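Local coordinates for heptaprenyl diphosphate synthase (HEPPP synthase) subunit 1 family protein (Staphylococcus aureus, PDB 5H9D) that probably serves as the small, non-catalytic subunit of a two-component heptaprenyl diphosphate synthase, pairing with a larger prenyl synthase chain to make the C35 isoprenoid diphosphate, at residues K99-V102 and E103-L107; T50-T53 and S54-L58. All coordinates share one frame; numbering follows the deposited sequence.

Contact 1. Residues K99-V102 and E103-L107; sequences KAIV and EINEL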
ATOM      1  N   LYS C  99     -10.505 -11.850   6.681  1.00 64.86           N
ATOM      2  CA  LYS C  99     -11.965 -11.734   6.674  1.00 63.68           C
ATOM      3  C   LYS C  99     -12.329 -10.871   7.893  1.00 61.61           C
ATOM      4  O   LYS C  99     -13.305 -10.107   7.874  1.00 60.47           O
ATOM      5  CB  LYS C  99     -12.600 -13.128   6.785  1.00 65.92           C
ATOM      6  CG  LYS C  99     -14.104 -13.144   7.082  1.00 70.13           C
ATOM      7  CD  LYS C  99     -14.484 -14.008   8.347  1.00 70.87           C
ATOM      8  CE  LYS C  99     -14.155 -13.345   9.728  1.00 68.57           C
ATOM      9  NZ  LYS C  99     -14.888 -12.065  10.036  1.00 62.89           N
ATOM     10  N   ALA C 100     -11.510 -10.993   8.941  1.00 59.36           N
ATOM     11  CA  ALA C 100     -11.689 -10.249  10.185  1.00 57.62           C
ATOM     12  C   ALA C 100     -11.239  -8.794  10.035  1.00 56.63           C
ATOM     13  O   ALA C 100     -11.927  -7.873  10.524  1.00 56.90           O
ATOM     14  CB  ALA C 100     -10.921 -10.930  11.329  1.00 57.57           C
ATOM     15  N   ILE C 101     -10.102  -8.577   9.372  1.00 52.59           N
ATOM     16  CA  ILE C 101      -9.639  -7.225   9.170  1.00 53.05           C
ATOM     17  C   ILE C 101     -10.656  -6.372   8.380  1.00 52.09           C
ATOM     18  O   ILE C 101     -10.977  -5.262   8.798  1.00 50.94           O
ATOM     19  CB  ILE C 101      -8.249  -7.188   8.468  1.00 55.62           C
ATOM     20  CG1 ILE C 101      -7.191  -7.845   9.370  1.00 56.61           C
ATOM     21  CG2 ILE C 101      -7.807  -5.736   8.263  1.00 54.19           C
ATOM     22  CD1 ILE C 101      -5.834  -7.981   8.742  1.00 54.61           C
ATOM     23  N   VAL C 102     -11.190  -6.858   7.262  1.00 51.14           N
ATOM     24  CA  VAL C 102     -12.149  -6.000   6.559  1.00 51.36           C
ATOM     25  C   VAL C 102     -13.366  -5.740   7.438  1.00 50.97           C
ATOM     26  O   VAL C 102     -13.903  -4.650   7.428  1.00 52.03           O
ATOM     27  CB  VAL C 102     -12.603  -6.543   5.101  1.00 51.28           C
ATOM     28  CG1 VAL C 102     -11.866  -7.795   4.713  1.00 48.25           C
ATOM     29  CG2 VAL C 102     -14.103  -6.724   5.030  1.00 48.66           C
ATOM     30  N   GLU C 103     -13.770  -6.722   8.228  1.00 51.40           N
ATOM     31  CA  GLU C 103     -14.926  -6.549   9.106  1.00 54.01           C
ATOM     32  C   GLU C 103     -14.707  -5.506  10.203  1.00 53.86           C
ATOM     33  O   GLU C 103     -15.552  -4.629  10.459  1.00 50.27           O
ATOM     34  CB  GLU C 103     -15.300  -7.885   9.731  1.00 56.36           C
ATOM     35  CG  GLU C 103     -16.352  -7.752  10.800  1.00 61.02           C
ATOM     36  CD  GLU C 103     -17.005  -9.065  11.141  1.00 63.51           C
ATOM     37  OE1 GLU C 103     -16.301 -10.102  11.084  1.00 64.79           O
ATOM     38  OE2 GLU C 103     -18.217  -9.050  11.474  1.00 64.45           O
ATOM     39  N   ILE C 104     -13.565  -5.625  10.875  1.00 55.79           N
ATOM     40  CA  ILE C 104     -13.209  -4.662  11.911  1.00 54.96           C
ATOM     41  C   ILE C 104     -13.330  -3.272  11.304  1.00 54.69           C
ATOM     42  O   ILE C 104     -13.980  -2.398  11.889  1.00 55.90           O
ATOM     43  CB  ILE C 104     -11.772  -4.876  12.391  1.00 55.33           C
ATOM     44  CG1 ILE C 104     -11.694  -6.164  13.224  1.00 57.31           C
ATOM     45  CG2 ILE C 104     -11.297  -3.676  13.171  1.00 55.61           C
ATOM     46  CD1 ILE C 104     -12.788  -6.291  14.316  1.00 55.63           C
ATOM     47  N   ASN C 105     -12.719  -3.082  10.125  1.00 52.58           N
ATOM     48  CA  ASN C 105     -12.755  -1.801   9.410  1.00 49.83           C
ATOM     49  C   ASN C 105     -14.148  -1.362   9.007  1.00 48.34           C
ATOM     50  O   ASN C 105     -14.465  -0.194   9.089  1.00 46.33           O
ATOM     51  CB  ASN C 105     -11.841  -1.865   8.195  1.00 48.37           C
ATOM     52  CG  ASN C 105     -10.397  -1.835   8.588  1.00 48.90           C
ATOM     53  OD1 ASN C 105      -9.900  -0.856   9.138  1.00 47.98           O
ATOM     54  ND2 ASN C 105      -9.714  -2.920   8.337  1.00 52.94           N
ATOM     55  N   GLU C 106     -14.976  -2.305   8.577  1.00 49.33           N
ATOM     56  CA  GLU C 106     -16.369  -2.000   8.230  1.00 51.50           C
ATOM     57  C   GLU C 106     -17.104  -1.555   9.520  1.00 50.92           C
ATOM     58  O   GLU C 106     -17.825  -0.550   9.512  1.00 52.33           O
ATOM     59  CB  GLU C 106     -17.094  -3.233   7.624  1.00 50.76           C
ATOM     60  CG  GLU C 106     -16.820  -3.516   6.169  1.00 55.82           C
ATOM     61  CD  GLU C 106     -17.448  -4.852   5.696  1.00 62.02           C
ATOM     62  OE1 GLU C 106     -17.367  -5.852   6.448  1.00 66.59           O
ATOM     63  OE2 GLU C 106     -18.006  -4.926   4.574  1.00 60.36           O
ATOM     64  N   LEU C 107     -16.927  -2.293  10.620  1.00 48.69           N
ATOM     65  CA  LEU C 107     -17.603  -1.903  11.845  1.00 49.18           C
ATOM     66  C   LEU C 107     -17.179  -0.515  12.310  1.00 49.59           C
ATOM     67  O   LEU C 107     -18.037   0.292  12.629  1.00 49.80           O
ATOM     68  CB  LEU C 107     -17.387  -2.932  12.953  1.00 48.15           C
ATOM     69  CG  LEU C 107     -18.007  -4.309  12.670  1.00 47.80           C
ATOM     70  CD1 LEU C 107     -17.466  -5.350  13.645  1.00 47.83           C
ATOM     71  CD2 LEU C 107     -19.488  -4.223  12.747  1.00 43.03           C
TER
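Lys-99 and Glu-103 form an i to i+4 salt bridge along helix 91-112 of this all-helical chain, a local contact in a largely buried part of the helix that lies against both the chain's own helices and the partner subunit. The two side chains run alongside each other in the same direction, and Lys-99 NZ reaches Glu-103 OE1 at 2.6 Å. Glu-103 gets there by extension, with CG anti to its backbone N (chi1 172°), whereas the lysine chain is bent at every torsion beyond the first and curls back to the carboxylate. Glu-103 OE2 has its own salt bridge to Lys-127 on helix 118-140, so lysines from two helices share this one carboxylate, which probably favours its ionised form. Three residues on, Val-102 lies alongside Glu-106; the glutamate's OE2 accepts hydrogen bonds from Ser-23 and Lys-24 of the farnesyl pyrophosphate synthetase chain. On a further face, Asn-105 uses both of its nitrogens on one carbonyl: the backbone N makes a straight bond to Ile-101 O (3.1 Å, 173°), while ND2 approaches the same Ile-101 O at 2.7 Å in a weak, strongly bent bond of 126°.

Contact 2. Residues T50-T53 and S54-L58; sequences TIDT and SMRHL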
ATOM      1  N   THR C  50       0.408  -7.584  16.066  1.00 60.40           N
ATOM      2  CA  THR C  50       0.834  -6.581  15.079  1.00 62.33           C
ATOM      3  C   THR C  50      -0.333  -5.942  14.328  1.00 61.93           C
ATOM      4  O   THR C  50      -0.386  -4.725  14.156  1.00 60.85           O
ATOM      5  CB  THR C  50       1.732  -7.170  13.989  1.00 63.81           C
ATOM      6  OG1 THR C  50       2.611  -8.143  14.557  1.00 67.52           O
ATOM      7  CG2 THR C  50       2.551  -6.072  13.345  1.00 62.10           C
ATOM      8  N   ILE C  51      -1.261  -6.761  13.849  1.00 61.78           N
ATOM      9  CA  ILE C  51      -2.372  -6.191  13.128  1.00 62.61           C
ATOM     10  C   ILE C  51      -3.240  -5.352  14.076  1.00 63.03           C
ATOM     11  O   ILE C  51      -3.834  -4.353  13.665  1.00 62.82           O
ATOM     12  CB  ILE C  51      -3.183  -7.276  12.381  1.00 61.68           C
ATOM     13  CG1 ILE C  51      -4.196  -6.594  11.469  1.00 64.37           C
ATOM     14  CG2 ILE C  51      -3.851  -8.209  13.324  1.00 61.38           C
ATOM     15  CD1 ILE C  51      -3.556  -5.782  10.372  1.00 61.02           C
ATOM     16  N   ASP C  52      -3.265  -5.734  15.349  1.00 63.11           N
ATOM     17  CA  ASP C  52      -4.011  -5.003  16.361  1.00 64.07           C
ATOM     18  C   ASP C  52      -3.315  -3.651  16.577  1.00 65.18           C
ATOM     19  O   ASP C  52      -3.963  -2.621  16.847  1.00 64.47           O
ATOM     20  CB  ASP C  52      -4.029  -5.816  17.672  1.00 65.81           C
ATOM     21  CG  ASP C  52      -4.653  -5.041  18.863  1.00 67.57           C
ATOM     22  OD1 ASP C  52      -3.901  -4.386  19.616  1.00 66.00           O
ATOM     23  OD2 ASP C  52      -5.897  -5.086  19.052  1.00 68.76           O
ATOM     24  N   THR C  53      -1.988  -3.663  16.437  1.00 64.89           N
ATOM     25  CA  THR C  53      -1.164  -2.469  16.627  1.00 65.19           C
ATOM     26  C   THR C  53      -1.316  -1.429  15.507  1.00 64.24           C
ATOM     27  O   THR C  53      -1.578  -0.245  15.773  1.00 64.83           O
ATOM     28  CB  THR C  53       0.352  -2.849  16.768  1.00 66.04           C
ATOM     29  OG1 THR C  53       0.524  -3.757  17.860  1.00 68.19           O
ATOM     30  CG2 THR C  53       1.193  -1.627  17.034  1.00 65.22           C
ATOM     31  N   SER C  54      -1.146  -1.845  14.259  1.00 61.92           N
ATOM     32  CA  SER C  54      -1.281  -0.881  13.179  1.00 61.67           C
ATOM     33  C   SER C  54      -2.676  -0.271  13.231  1.00 61.15           C
ATOM     34  O   SER C  54      -2.826   0.960  13.295  1.00 59.73           O
ATOM     35  CB  SER C  54      -1.016  -1.539  11.827  1.00 61.76           C
ATOM     36  OG  SER C  54      -1.762  -2.729  11.676  1.00 66.97           O
ATOM     37  N   MET C  55      -3.684  -1.144  13.244  1.00 60.11           N
ATOM     38  CA  MET C  55      -5.084  -0.739  13.310  1.00 59.79           C
ATOM     39  C   MET C  55      -5.362   0.319  14.399  1.00 60.00           C
ATOM     40  O   MET C  55      -5.961   1.362  14.133  1.00 56.90           O
ATOM     41  CB  MET C  55      -5.949  -1.977  13.543  1.00 60.83           C
ATOM     42  CG  MET C  55      -5.956  -3.006  12.396  1.00 58.45           C
ATOM     43  SD  MET C  55      -6.805  -2.378  10.983  0.53 58.54           S
ATOM     44  CE  MET C  55      -5.427  -1.723   9.968  1.00 57.18           C
ATOM     45  N   ARG C  56      -4.914   0.069  15.628  1.00 62.13           N
ATOM     46  CA  ARG C  56      -5.140   1.046  16.701  1.00 62.79           C
ATOM     47  C   ARG C  56      -4.302   2.319  16.502  1.00 62.94           C
ATOM     48  O   ARG C  56      -4.679   3.404  16.978  1.00 60.03           O
ATOM     49  CB  ARG C  56      -4.844   0.426  18.067  1.00 62.85           C
ATOM     50  CG  ARG C  56      -5.037   1.407  19.211  1.00 65.74           C
ATOM     51  CD  ARG C  56      -4.910   0.767  20.593  1.00 68.95           C
ATOM     52  NE  ARG C  56      -5.740  -0.430  20.722  1.00 70.26           N
ATOM     53  CZ  ARG C  56      -5.295  -1.664  20.510  1.00 70.47           C
ATOM     54  NH1 ARG C  56      -4.023  -1.851  20.169  1.00 69.07           N
ATOM     55  NH2 ARG C  56      -6.123  -2.702  20.619  1.00 70.36           N
ATOM     56  N   HIS C  57      -3.172   2.182  15.788  1.00 63.31           N
ATOM     57  CA  HIS C  57      -2.299   3.317  15.517  1.00 62.37           C
ATOM     58  C   HIS C  57      -2.942   4.242  14.515  1.00 61.69           C
ATOM     59  O   HIS C  57      -2.958   5.445  14.709  1.00 61.95           O
ATOM     60  CB  HIS C  57      -0.947   2.865  14.991  1.00 64.35           C
ATOM     61  CG  HIS C  57       0.087   3.953  14.986  1.00 65.92           C
ATOM     62  ND1 HIS C  57       0.315   4.762  16.077  1.00 67.81           N
ATOM     63  CD2 HIS C  57       0.975   4.343  14.042  1.00 67.00           C
ATOM     64  CE1 HIS C  57       1.299   5.601  15.811  1.00 67.08           C
ATOM     65  NE2 HIS C  57       1.718   5.366  14.581  1.00 70.23           N
ATOM     66  N   LEU C  58      -3.497   3.674  13.453  1.00 61.62           N
ATOM     67  CA  LEU C  58      -4.164   4.476  12.428  1.00 61.61           C
ATOM     68  C   LEU C  58      -5.436   5.074  13.013  1.00 61.37           C
ATOM     69  O   LEU C  58      -5.869   6.158  12.615  1.00 59.92           O
ATOM     70  CB  LEU C  58      -4.483   3.616  11.180  1.00 59.44           C
ATOM     71  CG  LEU C  58      -3.291   2.969  10.438  1.00 57.91           C
ATOM     72  CD1 LEU C  58      -3.753   1.812   9.632  1.00 55.42           C
ATOM     73  CD2 LEU C  58      -2.583   3.969   9.557  1.00 55.08           C
TER
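Arg-56 and Asp-52 pair one helical turn apart on helix 43-65, an i to i+4 salt bridge laid along the helix surface. Starting from the backbone, Arg-56 CB lies 3.4 Å from Asp-52 O, the carbonyl that also accepts the Arg-56 backbone N-H. CG stands anti to the backbone N (chi1 179°) and the chain stays extended to CD; a bend at chi3 (-51°) then turns the guanidinium edge toward the aspartate. At the tip, CZ sits 3.2 Å from Asp-52 OD1, and the two terminal nitrogens take hold of the carboxylate end-on. NH1 bonds to OD1 of Asp-52 at 2.6 Å, with that oxygen in the guanidinium plane but approached from above the carboxylate plane. NH2 meets Asp-52 OD2 at 2.9 Å on its syn side and adds a weak bond to OD1. The planes of the two groups are 49° apart, so the two-nitrogen pairing is twisted and not coplanar. On another face Ile-51 and Met-55 run side by side. The ion pair borders loop residues Asn-28 and Lys-167, while other side chains turn to neighbouring helices: Thr-50 and Ser-54 to helix 70-88, Thr-50 and Thr-53 to Leu-8 of helix 4-15, and Ile-51 and Met-55 to helix 91-112, with Asn-111 of the farnesyl pyrophosphate synthetase chain against Met-55 and Leu-58.

In the fold
Contact 2 comes first along the chain, on helix 43-65, and contact 1 follows on helix 91-112; their centres are about 13 Å apart. The two helices touch directly: Ile-101 CD1 packs on Ile-51 CG1 at 3.5 Å, and Asn-105 OD1 lies 3.9 Å from Met-55 SD. Each contact keeps its ion pair away from this seam. Asn-111 of the farnesyl pyrophosphate synthetase chain ties both contacts to the subunit interface, since it hydrogen-bonds Asn-105 OD1 and packs on Met-55 and Leu-58. Contact 1 meets that chain more extensively, with six residues within its reach against two for contact 2.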